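Soluble lytic transglycosylase B3 (Pseudomonas aeruginosa, PDB 5ANZ) probably cleaves bacterial peptidoglycan as a lytic transglycosylase in cell-wall turnover, and carries a bound calcium ion and a putative peptidoglycan-binding domain. Local coordinates at residues V76-A81 against L163-R168; E101-P106 against A333-L338; V257-G262 against A301-P306; R370-R375 against R391-A396. One frame throughout, in Å; residues are numbered along the deposited sequence.

Contact 1. Residues V76-A81 against L163-R168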
loop_
_atom_site.group_PDB
_atom_site.type_symbol
_atom_site.label_atom_id
_atom_site.label_comp_id
_atom_site.label_asym_id
_atom_site.label_seq_id
_atom_site.Cartn_x
_atom_site.Cartn_y
_atom_site.Cartn_z
ATOM N N VAL A 76 26.529 12.854 8.787
ATOM C CA VAL A 76 25.175 12.496 9.196
ATOM C C VAL A 76 24.849 12.880 10.646
ATOM O O VAL A 76 25.619 12.609 11.574
ATOM C CB VAL A 76 24.926 10.991 9.013
ATOM C CG1 VAL A 76 23.595 10.600 9.618
ATOM C CG2 VAL A 76 25.000 10.635 7.537
ATOM N N GLN A 77 23.701 13.530 10.812
ATOM C CA GLN A 77 23.168 13.914 12.113
ATOM C C GLN A 77 21.685 13.542 12.116
ATOM O O GLN A 77 21.128 13.258 11.061
ATOM C CB GLN A 77 23.344 15.415 12.369
ATOM C CG GLN A 77 24.773 15.862 12.652
ATOM C CD GLN A 77 25.274 15.380 13.999
ATOM O OE1 GLN A 77 26.177 14.547 14.074
ATOM N NE2 GLN A 77 24.694 15.907 15.073
ATOM N N PRO A 78 21.034 13.556 13.290
ATOM C CA PRO A 78 19.596 13.252 13.238
ATOM C C PRO A 78 18.812 14.247 12.381
ATOM O O PRO A 78 19.201 15.409 12.260
ATOM C CB PRO A 78 19.169 13.336 14.708
ATOM C CG PRO A 78 20.419 13.016 15.465
ATOM C CD PRO A 78 21.520 13.667 14.679
ATOM N N ASP A 79 17.725 13.772 11.785
ATOM C CA ASP A 79 16.850 14.609 10.969
ATOM C C ASP A 79 15.501 14.820 11.676
ATOM O O ASP A 79 14.688 13.899 11.745
ATOM C CB ASP A 79 16.629 13.970 9.601
ATOM C CG ASP A 79 15.848 14.862 8.671
ATOM O OD1 ASP A 79 15.320 15.898 9.157
ATOM O OD2 ASP A 79 15.772 14.543 7.463
ATOM N N PRO A 80 15.253 16.035 12.189
ATOM C CA PRO A 80 14.018 16.272 12.951
ATOM C C PRO A 80 12.762 16.055 12.115
ATOM O O PRO A 80 11.708 15.732 12.671
ATOM C CB PRO A 80 14.142 17.738 13.380
ATOM C CG PRO A 80 15.604 18.019 13.352
ATOM C CD PRO A 80 16.139 17.211 12.201
ATOM N N ALA A 81 12.878 16.225 10.802
ATOM C CA ALA A 81 11.765 16.000 9.892
ATOM C C ALA A 81 11.356 14.533 9.916
ATOM O O ALA A 81 10.172 14.201 9.847
ATOM C CB ALA A 81 12.136 16.431 8.474
ATOM N N LEU A 163 15.740 7.274 12.981
ATOM C CA LEU A 163 14.717 6.411 13.593
ATOM C C LEU A 163 15.316 5.391 14.564
ATOM O O LEU A 163 14.720 5.085 15.597
ATOM C CB LEU A 163 13.928 5.688 12.504
ATOM C CG LEU A 163 13.123 6.590 11.575
ATOM C CD1 LEU A 163 12.490 5.757 10.481
ATOM C CD2 LEU A 163 12.047 7.330 12.353
ATOM N N ALA A 164 16.489 4.857 14.233
ATOM C CA ALA A 164 17.165 3.930 15.139
ATOM C C ALA A 164 17.524 4.623 16.452
ATOM O O ALA A 164 17.350 4.067 17.546
ATOM C CB ALA A 164 18.414 3.355 14.478
ATOM N N TYR A 165 18.031 5.845 16.335
ATOM C CA TYR A 165 18.467 6.619 17.492
ATOM C C TYR A 165 17.313 7.069 18.384
ATOM O O TYR A 165 17.371 6.912 19.601
ATOM C CB TYR A 165 19.267 7.839 17.026
ATOM C CG TYR A 165 19.623 8.836 18.118
ATOM C CD1 TYR A 165 20.367 8.457 19.230
ATOM C CD2 TYR A 165 19.240 10.169 18.015
ATOM C CE1 TYR A 165 20.705 9.372 20.215
ATOM C CE2 TYR A 165 19.575 11.093 18.993
ATOM C CZ TYR A 165 20.308 10.690 20.093
ATOM O OH TYR A 165 20.642 11.603 21.074
ATOM N N GLU A 166 16.265 7.628 17.788
ATOM C CA GLU A 166 15.187 8.201 18.593
ATOM C C GLU A 166 13.786 7.980 18.026
ATOM O O GLU A 166 12.861 8.709 18.366
ATOM C CB GLU A 166 15.432 9.699 18.775
ATOM C CG GLU A 166 15.626 10.455 17.470
ATOM C CD GLU A 166 15.950 11.924 17.683
ATOM O OE1 GLU A 166 15.464 12.508 18.673
ATOM O OE2 GLU A 166 16.696 12.494 16.857
ATOM N N GLY A 167 13.630 6.975 17.167
ATOM C CA GLY A 167 12.337 6.669 16.577
ATOM C C GLY A 167 11.462 5.801 17.461
ATOM O O GLY A 167 11.917 5.256 18.464
ATOM N N ARG A 168 10.194 5.675 17.088
ATOM C CA ARG A 168 9.247 4.874 17.863
ATOM C C ARG A 168 9.400 3.387 17.563
ATOM O O ARG A 168 8.965 2.536 18.346
ATOM C CB ARG A 168 7.805 5.310 17.577
ATOM C CG ARG A 168 7.432 6.659 18.154
ATOM C CD ARG A 168 5.946 6.923 17.994
ATOM N NE ARG A 168 5.551 8.188 18.604
ATOM C CZ ARG A 168 5.337 8.357 19.905
ATOM N NH1 ARG A 168 5.486 7.339 20.743
ATOM N NH2 ARG A 168 4.979 9.547 20.372
#
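The turn leading into helix 80-87 rests on the C-terminal part of helix 156-166, where Pro-78 meets Tyr-165 and Glu-166 in the lysozyme-clan transglycosylase region. Pro-78 CG lies about equally far from Tyr-165 CD2 (4.0 Å) and Tyr-165 CE2 (4.1 Å), approaching the ring obliquely. With chi1 at 172°, Tyr-165 swings its ring away from its own backbone N and out to the proline. The phenol end is held separately: its OH donates to the carbonyl of Gln-46, and Phe-48 makes an edge-to-face stack with the ring. Glu-166 runs nearly at right angles to Pro-78 and brings OE2 within 3.4 Å of Pro-78 CB. Proline fits here because its compact, rigid ring offers carbon to both neighbours and holds the backbone extended before the helix. Immediately afterwards Asp-79 takes the N-cap position, its OD1 accepting from Ala-81 N at 3.0 Å, from 48° out of the carboxylate plane. Arg-158 binds the carbonyls of Gln-77 and Pro-78, and Thr-162 OG1 bonds to Asp-79 N, fastening the turn to helix 156-166. The proline contacts themselves are van der Waals touches at the surface, one of them to a carboxylate oxygen, which implies that directional grip on this turn comes mainly from the neighbouring polar bonds.

Contact 2. Residues E101-P106 against A333-L338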
loop_
_atom_site.group_PDB
_atom_site.type_symbol
_atom_site.label_atom_id
_atom_site.label_comp_id
_atom_site.label_asym_id
_atom_site.label_seq_id
_atom_site.Cartn_x
_atom_site.Cartn_y
_atom_site.Cartn_z
ATOM N N GLU A 101 -9.465 10.177 -6.472
ATOM C CA GLU A 101 -9.503 11.271 -7.438
ATOM C C GLU A 101 -8.092 11.805 -7.673
ATOM O O GLU A 101 -7.729 12.153 -8.798
ATOM C CB GLU A 101 -10.429 12.395 -6.963
ATOM C CG GLU A 101 -10.793 13.397 -8.041
ATOM C CD GLU A 101 -11.661 14.527 -7.520
ATOM O OE1 GLU A 101 -11.448 14.967 -6.370
ATOM O OE2 GLU A 101 -12.561 14.973 -8.262
ATOM N N GLY A 102 -7.302 11.862 -6.604
ATOM C CA GLY A 102 -5.905 12.257 -6.698
ATOM C C GLY A 102 -5.038 11.205 -7.378
ATOM O O GLY A 102 -4.219 11.521 -8.250
ATOM N N ALA A 103 -5.204 9.947 -6.978
ATOM C CA ALA A 103 -4.425 8.848 -7.556
ATOM C C ALA A 103 -4.661 8.691 -9.062
ATOM O O ALA A 103 -3.732 8.393 -9.825
ATOM C CB ALA A 103 -4.758 7.532 -6.835
ATOM N N LEU A 104 -5.907 8.900 -9.479
ATOM C CA LEU A 104 -6.316 8.685 -10.868
ATOM C C LEU A 104 -6.361 9.995 -11.649
ATOM O O LEU A 104 -7.045 10.085 -12.676
ATOM C CB LEU A 104 -7.678 7.991 -10.916
ATOM C CG LEU A 104 -7.709 6.689 -10.101
ATOM C CD1 LEU A 104 -9.113 6.100 -10.063
ATOM C CD2 LEU A 104 -6.726 5.705 -10.708
ATOM N N ASP A 105 -5.636 10.998 -11.162
ATOM C CA ASP A 105 -5.601 12.285 -11.863
ATOM C C ASP A 105 -5.219 12.036 -13.315
ATOM O O ASP A 105 -4.278 11.281 -13.584
ATOM C CB ASP A 105 -4.608 13.240 -11.211
ATOM C CG ASP A 105 -4.733 14.652 -11.739
ATOM O OD1 ASP A 105 -4.325 14.895 -12.895
ATOM O OD2 ASP A 105 -5.237 15.525 -11.000
ATOM N N PRO A 106 -5.943 12.657 -14.260
ATOM C CA PRO A 106 -5.624 12.462 -15.680
ATOM C C PRO A 106 -4.146 12.712 -15.986
ATOM O O PRO A 106 -3.597 12.131 -16.898
ATOM C CB PRO A 106 -6.510 13.502 -16.387
ATOM C CG PRO A 106 -7.660 13.691 -15.458
ATOM C CD PRO A 106 -7.101 13.549 -14.065
ATOM N N ALA A 333 -4.555 -0.361 -3.008
ATOM C CA ALA A 333 -4.631 -1.440 -3.985
ATOM C C ALA A 333 -5.747 -1.172 -4.992
ATOM O O ALA A 333 -5.587 -1.456 -6.175
ATOM C CB ALA A 333 -4.818 -2.795 -3.287
ATOM N N LEU A 334 -6.849 -0.569 -4.541
ATOM C CA LEU A 334 -7.907 -0.181 -5.479
ATOM C C LEU A 334 -7.386 0.864 -6.473
ATOM O O LEU A 334 -7.640 0.756 -7.692
ATOM C CB LEU A 334 -9.125 0.348 -4.708
ATOM C CG LEU A 334 -10.351 0.720 -5.539
ATOM C CD1 LEU A 334 -10.808 -0.439 -6.405
ATOM C CD2 LEU A 334 -11.459 1.140 -4.571
ATOM N N ALA A 335 -6.616 1.833 -5.968
ATOM C CA ALA A 335 -6.026 2.869 -6.829
ATOM C C ALA A 335 -5.104 2.249 -7.864
ATOM O O ALA A 335 -5.152 2.605 -9.042
ATOM C CB ALA A 335 -5.259 3.911 -6.012
ATOM N N VAL A 336 -4.229 1.343 -7.427
ATOM C CA VAL A 336 -3.359 0.668 -8.388
ATOM C C VAL A 336 -4.138 -0.047 -9.487
ATOM O O VAL A 336 -3.822 0.083 -10.660
ATOM C CB VAL A 336 -2.439 -0.339 -7.676
ATOM C CG1 VAL A 336 -1.702 -1.203 -8.688
ATOM C CG2 VAL A 336 -1.447 0.417 -6.807
ATOM N N GLY A 337 -5.156 -0.813 -9.112
ATOM C CA GLY A 337 -5.931 -1.537 -10.109
ATOM C C GLY A 337 -6.636 -0.612 -11.090
ATOM O O GLY A 337 -6.603 -0.821 -12.301
ATOM N N LEU A 338 -7.286 0.416 -10.550
ATOM C CA LEU A 338 -7.981 1.384 -11.414
ATOM C C LEU A 338 -7.018 2.207 -12.277
ATOM O O LEU A 338 -7.345 2.571 -13.408
ATOM C CB LEU A 338 -8.850 2.331 -10.581
ATOM C CG LEU A 338 -10.041 1.681 -9.866
ATOM C CD1 LEU A 338 -10.642 2.658 -8.868
ATOM C CD2 LEU A 338 -11.103 1.211 -10.878
#
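Leu-104 reaches Leu-338 because its CG sits beside the backbone N, opposite the carbonyl carbon (chi1 -54°), and an almost straight chi2 of 175° carries CD1 outward. Leu-338 adopts a similar shape, with chi1 at -66°, and the two side chains approach at a slant. Leu-104 CD1 touches Leu-338 CB at 3.8 Å and Leu-338 CD1 at 4.0 Å. Its other methyl, CD2, settles against the backbone, 3.9 Å from Ala-335 O and 3.8 Å from Leu-338 C, so the forked end of one leucine covers both a side chain and a piece of helix surface. One turn back from Leu-338, Ala-335 CB meets Ala-103 CB at 3.7 Å. Methyl against methyl lets the chains come close, with the CA atoms of Ala-103 and Ala-335 6.2 Å apart; alanine suits such a place because it adds little bulk between backbones. Leucine suits the next position, where helix 96-103 has ended and the gap must be bridged by a longer group. Beyond it, Asp-105 caps the following helix 106-118 through OD1 to Leu-107 N, while Arg-108 NH1 bonds to the carbonyl of Ala-103. Met-143 of helix 134-145 touches both alanines, Trp-253 and Ile-349 from loops pack on Leu-338, and helix 318-324 lies against Ala-333 and Val-336 of helix 330-343.

Contact 3. Residues V257-G262 against A301-P306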
loop_
_atom_site.group_PDB
_atom_site.type_symbol
_atom_site.label_atom_id
_atom_site.label_comp_id
_atom_site.label_asym_id
_atom_site.label_seq_id
_atom_site.Cartn_x
_atom_site.Cartn_y
_atom_site.Cartn_z
ATOM N N VAL A 257 -18.978 -4.218 -9.249
ATOM C CA VAL A 257 -20.175 -5.036 -9.337
ATOM C C VAL A 257 -21.380 -4.277 -8.814
ATOM O O VAL A 257 -21.243 -3.213 -8.217
ATOM C CB VAL A 257 -20.042 -6.350 -8.556
ATOM C CG1 VAL A 257 -18.903 -7.194 -9.138
ATOM C CG2 VAL A 257 -19.812 -6.068 -7.057
ATOM N N ARG A 258 -22.558 -4.833 -9.064
ATOM C CA ARG A 258 -23.793 -4.300 -8.515
ATOM C C ARG A 258 -24.353 -5.283 -7.491
ATOM O O ARG A 258 -24.502 -6.466 -7.783
ATOM C CB ARG A 258 -24.817 -4.050 -9.631
ATOM C CG ARG A 258 -26.182 -3.617 -9.139
ATOM C CD ARG A 258 -27.215 -3.655 -10.263
ATOM N NE ARG A 258 -26.906 -2.718 -11.341
ATOM C CZ ARG A 258 -27.592 -2.632 -12.478
ATOM N NH1 ARG A 258 -28.628 -3.433 -12.693
ATOM N NH2 ARG A 258 -27.242 -1.747 -13.403
ATOM N N LEU A 259 -24.654 -4.791 -6.294
ATOM C CA LEU A 259 -25.240 -5.637 -5.252
ATOM C C LEU A 259 -26.761 -5.603 -5.282
ATOM O O LEU A 259 -27.356 -4.567 -5.571
ATOM C CB LEU A 259 -24.755 -5.203 -3.876
ATOM C CG LEU A 259 -23.241 -5.313 -3.706
ATOM C CD1 LEU A 259 -22.793 -4.882 -2.321
ATOM C CD2 LEU A 259 -22.805 -6.746 -4.001
ATOM N N PRO A 260 -27.391 -6.745 -4.974
ATOM C CA PRO A 260 -28.851 -6.840 -4.875
ATOM C C PRO A 260 -29.407 -6.167 -3.626
ATOM O O PRO A 260 -28.656 -5.775 -2.727
ATOM C CB PRO A 260 -29.094 -8.346 -4.823
ATOM C CG PRO A 260 -27.869 -8.884 -4.193
ATOM C CD PRO A 260 -26.751 -8.055 -4.774
ATOM N N ALA A 261 -30.729 -6.044 -3.578
ATOM C CA ALA A 261 -31.407 -5.471 -2.426
ATOM C C ALA A 261 -31.291 -6.400 -1.223
ATOM O O ALA A 261 -31.275 -7.623 -1.377
ATOM C CB ALA A 261 -32.869 -5.197 -2.755
ATOM N N GLY A 262 -31.200 -5.814 -0.032
ATOM C CA GLY A 262 -31.120 -6.578 1.201
ATOM C C GLY A 262 -29.929 -7.515 1.257
ATOM O O GLY A 262 -29.995 -8.588 1.857
ATOM N N ALA A 301 -12.824 -14.753 -4.794
ATOM C CA ALA A 301 -12.888 -13.294 -4.712
ATOM C C ALA A 301 -13.507 -12.833 -3.402
ATOM O O ALA A 301 -14.281 -13.559 -2.786
ATOM C CB ALA A 301 -13.670 -12.734 -5.906
ATOM N N SER A 302 -13.166 -11.615 -2.992
ATOM C CA SER A 302 -13.734 -10.967 -1.816
ATOM C C SER A 302 -14.491 -9.722 -2.241
ATOM O O SER A 302 -14.170 -9.126 -3.273
ATOM C CB SER A 302 -12.645 -10.575 -0.812
ATOM O OG SER A 302 -11.927 -11.714 -0.374
ATOM N N LEU A 303 -15.477 -9.337 -1.434
ATOM C CA LEU A 303 -16.265 -8.128 -1.676
ATOM C C LEU A 303 -15.676 -6.919 -0.950
ATOM O O LEU A 303 -15.494 -6.938 0.274
ATOM C CB LEU A 303 -17.714 -8.345 -1.237
ATOM C CG LEU A 303 -18.593 -7.096 -1.192
ATOM C CD1 LEU A 303 -18.791 -6.546 -2.585
ATOM C CD2 LEU A 303 -19.937 -7.435 -0.547
ATOM N N LEU A 304 -15.361 -5.873 -1.717
ATOM C CA LEU A 304 -14.850 -4.630 -1.163
ATOM C C LEU A 304 -15.863 -3.482 -1.292
ATOM O O LEU A 304 -16.369 -3.210 -2.385
ATOM C CB LEU A 304 -13.543 -4.258 -1.862
ATOM C CG LEU A 304 -12.800 -2.987 -1.462
ATOM C CD1 LEU A 304 -12.172 -3.107 -0.083
ATOM C CD2 LEU A 304 -11.742 -2.697 -2.511
ATOM N N LEU A 305 -16.160 -2.828 -0.170
ATOM C CA LEU A 305 -17.055 -1.667 -0.147
ATOM C C LEU A 305 -16.342 -0.454 0.451
ATOM O O LEU A 305 -16.500 -0.179 1.641
ATOM C CB LEU A 305 -18.311 -1.950 0.680
ATOM C CG LEU A 305 -19.390 -2.909 0.189
ATOM C CD1 LEU A 305 -20.395 -3.170 1.302
ATOM C CD2 LEU A 305 -20.088 -2.318 -1.022
ATOM N N PRO A 306 -15.574 0.279 -0.364
ATOM C CA PRO A 306 -14.696 1.318 0.193
ATOM C C PRO A 306 -15.437 2.452 0.922
ATOM O O PRO A 306 -14.833 3.105 1.776
ATOM C CB PRO A 306 -13.949 1.858 -1.036
ATOM C CG PRO A 306 -14.720 1.391 -2.223
ATOM C CD PRO A 306 -15.442 0.141 -1.824
#
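No flat group faces another where Leu-259 meets Leu-303 and Leu-305: branched aliphatic ends do all the touching, and the aromatic neighbours, Phe-263 and Trp-279, join through Leu-303. Leu-259 CD1 is the shared point. It lies 3.9 Å from Leu-305 CD2 and 4.2 Å from Leu-303 CD2, one methyl against two. Leu-259 gets there with CG beside its backbone N, opposite the carbonyl carbon (chi1 -61°), and with an extended chi2 that sends CD1 straight out. Leu-303 and Leu-305 stand two residues apart along an extended chain, so both side chains emerge on the same side of it; neither starts out directly at Leu-259, but their terminal methyls reach that way. Between them, Leu-304 turns to the other side, where it packs on Ser-330 of helix 330-343. Strands 254-258 and 300-304 belong to one antiparallel sheet without being neighbours, and Leu-259 and Leu-305 lie just beyond their ends; strand 313-316 runs between, bonded to Val-257 on one side and to Ser-302 and Leu-304 on the other. The small Ala-313 of that middle strand is touched by Val-257, Leu-259 and Leu-305. Leucine is apt on the flanks, long enough for side chains from both to meet beside it. The direct touch is thus purely apolar, its cohesion probably from dispersion and partial exclusion of water, while the backbone bonds run through the middle strand.

Contact 4. Residues R370-R375 against R391-A396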
loop_
_atom_site.group_PDB
_atom_site.type_symbol
_atom_site.label_atom_id
_atom_site.label_comp_id
_atom_site.label_asym_id
_atom_site.label_seq_id
_atom_site.Cartn_x
_atom_site.Cartn_y
_atom_site.Cartn_z
ATOM N N ARG A 370 -14.692 3.277 21.999
ATOM C CA ARG A 370 -15.086 3.353 23.406
ATOM C C ARG A 370 -16.611 3.286 23.559
ATOM O O ARG A 370 -17.128 2.671 24.503
ATOM C CB ARG A 370 -14.527 4.627 24.051
ATOM C CG ARG A 370 -13.015 4.615 24.226
ATOM C CD ARG A 370 -12.534 5.881 24.924
ATOM N NE ARG A 370 -11.095 5.872 25.170
ATOM C CZ ARG A 370 -10.343 6.965 25.233
ATOM N NH1 ARG A 370 -10.895 8.162 25.068
ATOM N NH2 ARG A 370 -9.042 6.868 25.466
ATOM N N GLN A 371 -17.331 3.898 22.624
ATOM C CA GLN A 371 -18.793 3.901 22.675
ATOM C C GLN A 371 -19.356 2.521 22.359
ATOM O O GLN A 371 -20.350 2.095 22.958
ATOM C CB GLN A 371 -19.369 4.938 21.705
ATOM C CG GLN A 371 -19.338 6.366 22.234
ATOM C CD GLN A 371 -20.424 6.613 23.255
ATOM O OE1 GLN A 371 -21.508 7.091 22.921
ATOM N NE2 GLN A 371 -20.147 6.270 24.509
ATOM N N LEU A 372 -18.718 1.824 21.424
ATOM C CA LEU A 372 -19.130 0.464 21.081
ATOM C C LEU A 372 -18.974 -0.447 22.293
ATOM O O LEU A 372 -19.893 -1.203 22.643
ATOM C CB LEU A 372 -18.310 -0.074 19.901
ATOM C CG LEU A 372 -18.597 0.528 18.526
ATOM C CD1 LEU A 372 -17.458 0.235 17.566
ATOM C CD2 LEU A 372 -19.925 -0.003 17.980
ATOM N N ALA A 373 -17.810 -0.375 22.934
ATOM C CA ALA A 373 -17.540 -1.220 24.091
ATOM C C ALA A 373 -18.540 -0.913 25.198
ATOM O O ALA A 373 -18.990 -1.811 25.917
ATOM C CB ALA A 373 -16.113 -1.023 24.583
ATOM N N ALA A 374 -18.909 0.357 25.313
ATOM C CA ALA A 374 -19.837 0.786 26.361
ATOM C C ALA A 374 -21.244 0.229 26.173
ATOM O O ALA A 374 -22.001 0.103 27.131
ATOM C CB ALA A 374 -19.884 2.301 26.423
ATOM N N ARG A 375 -21.596 -0.096 24.934
ATOM C CA ARG A 375 -22.904 -0.684 24.665
ATOM C C ARG A 375 -22.822 -2.202 24.559
ATOM O O ARG A 375 -23.797 -2.862 24.195
ATOM C CB ARG A 375 -23.496 -0.095 23.385
ATOM C CG ARG A 375 -23.888 1.367 23.515
ATOM C CD ARG A 375 -24.529 1.868 22.236
ATOM N NE ARG A 375 -25.617 0.996 21.799
ATOM C CZ ARG A 375 -26.879 1.128 22.190
ATOM N NH1 ARG A 375 -27.218 2.097 23.031
ATOM N NH2 ARG A 375 -27.804 0.290 21.742
ATOM N N ARG A 391 -14.700 -3.773 13.069
ATOM C CA ARG A 391 -15.747 -3.903 12.067
ATOM C C ARG A 391 -16.817 -4.876 12.556
ATOM O O ARG A 391 -18.011 -4.683 12.321
ATOM C CB ARG A 391 -15.163 -4.356 10.719
ATOM C CG ARG A 391 -14.372 -3.256 10.019
ATOM C CD ARG A 391 -14.071 -3.598 8.569
ATOM N NE ARG A 391 -13.229 -4.785 8.459
ATOM C CZ ARG A 391 -11.900 -4.760 8.456
ATOM N NH1 ARG A 391 -11.251 -3.604 8.555
ATOM N NH2 ARG A 391 -11.219 -5.894 8.352
ATOM N N LYS A 392 -16.379 -5.910 13.259
ATOM C CA LYS A 392 -17.293 -6.880 13.843
ATOM C C LYS A 392 -18.242 -6.187 14.820
ATOM O O LYS A 392 -19.461 -6.396 14.797
ATOM C CB LYS A 392 -16.499 -7.982 14.547
ATOM C CG LYS A 392 -17.256 -9.267 14.771
ATOM C CD LYS A 392 -16.332 -10.342 15.327
ATOM C CE LYS A 392 -17.068 -11.658 15.504
ATOM N NZ LYS A 392 -17.588 -12.178 14.206
ATOM N N ALA A 393 -17.665 -5.347 15.674
ATOM C CA ALA A 393 -18.425 -4.614 16.671
ATOM C C ALA A 393 -19.351 -3.621 16.001
ATOM O O ALA A 393 -20.492 -3.436 16.415
ATOM C CB ALA A 393 -17.488 -3.899 17.618
ATOM N N ILE A 394 -18.842 -2.961 14.968
ATOM C CA ILE A 394 -19.649 -2.012 14.228
ATOM C C ILE A 394 -20.865 -2.712 13.625
ATOM O O ILE A 394 -21.984 -2.220 13.752
ATOM C CB ILE A 394 -18.822 -1.317 13.133
ATOM C CG1 ILE A 394 -17.783 -0.410 13.783
ATOM C CG2 ILE A 394 -19.718 -0.509 12.205
ATOM C CD1 ILE A 394 -16.760 0.117 12.807
ATOM N N ARG A 395 -20.652 -3.863 12.993
ATOM C CA ARG A 395 -21.755 -4.593 12.372
ATOM C C ARG A 395 -22.819 -5.000 13.395
ATOM O O ARG A 395 -24.016 -4.937 13.110
ATOM C CB ARG A 395 -21.236 -5.827 11.639
ATOM C CG ARG A 395 -20.370 -5.490 10.454
ATOM C CD ARG A 395 -20.167 -6.715 9.580
ATOM N NE ARG A 395 -19.735 -6.334 8.243
ATOM C CZ ARG A 395 -18.473 -6.338 7.832
ATOM N NH1 ARG A 395 -17.506 -6.721 8.659
ATOM N NH2 ARG A 395 -18.188 -5.969 6.587
ATOM N N ALA A 396 -22.393 -5.410 14.585
ATOM C CA ALA A 396 -23.361 -5.796 15.617
ATOM C C ALA A 396 -24.188 -4.582 16.043
ATOM O O ALA A 396 -25.396 -4.678 16.282
ATOM C CB ALA A 396 -22.659 -6.400 16.822
#
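Leu-372 packs between Ala-393 and Ile-394 where two helices, 362-374 and 388-401, meet in the putative peptidoglycan-binding domain of the PG_binding_1 family. The tight part is entirely apolar in its side chains. Leu-372 CD1 lies 3.9 Å from Ile-394 CG1 and 4.1 Å from Ala-393 CB. Alanine keeps the second helix close, with the CA atoms of Leu-372 and Ala-393 6.8 Å apart, and the longer leucine reaches the small Ala-393 methyl. Although the CB of Ile-394 points away from helix 362-374, a chi1 of -68° folds CG1 back beside the backbone N, where the leucine methyl can touch it. Its branched side chain also meets Pro-409 and Leu-413 of the loop and helix that follow.

The outer side is looser and polar. Ala-373 turns its methyl outward to the exposed surface, and Arg-375, just past the helix, forms a salt bridge with Glu-400. On the far side of helix 388-401, Arg-391 and Arg-395 both pair with Glu-269, salt bridges consistent with a junction to the transglycosylase part. Back at the tight centre, the second leucine methyl, Leu-372 CD2, rests 3.8 Å from the carbonyl oxygen Ala-393 O.

In the fold
Contacts 1, 2 and 3 fall within the transglycosylase part of the chain, whereas contact 4 belongs to the putative peptidoglycan-binding part. Contacts 2 and 3 touch directly, Leu-334 CD2 lying 4.0 Å from Pro-306 CG, so helix 330-343 packs there on the loop just past strand 300-304. Contact 1 stands apart: its centre is about 32 Å from that of contact 2 and about 44 Å from that of contact 3, across the chain's centre. Contact 4 comes nearest to contact 3, about 6 Å between closest atoms. In contact 2 the Ala-335 side chain is about 11 Å from that of Tyr-326, which binds N-acetylglucosamine in another structure; the other three lie away from the known sugar and calcium sites.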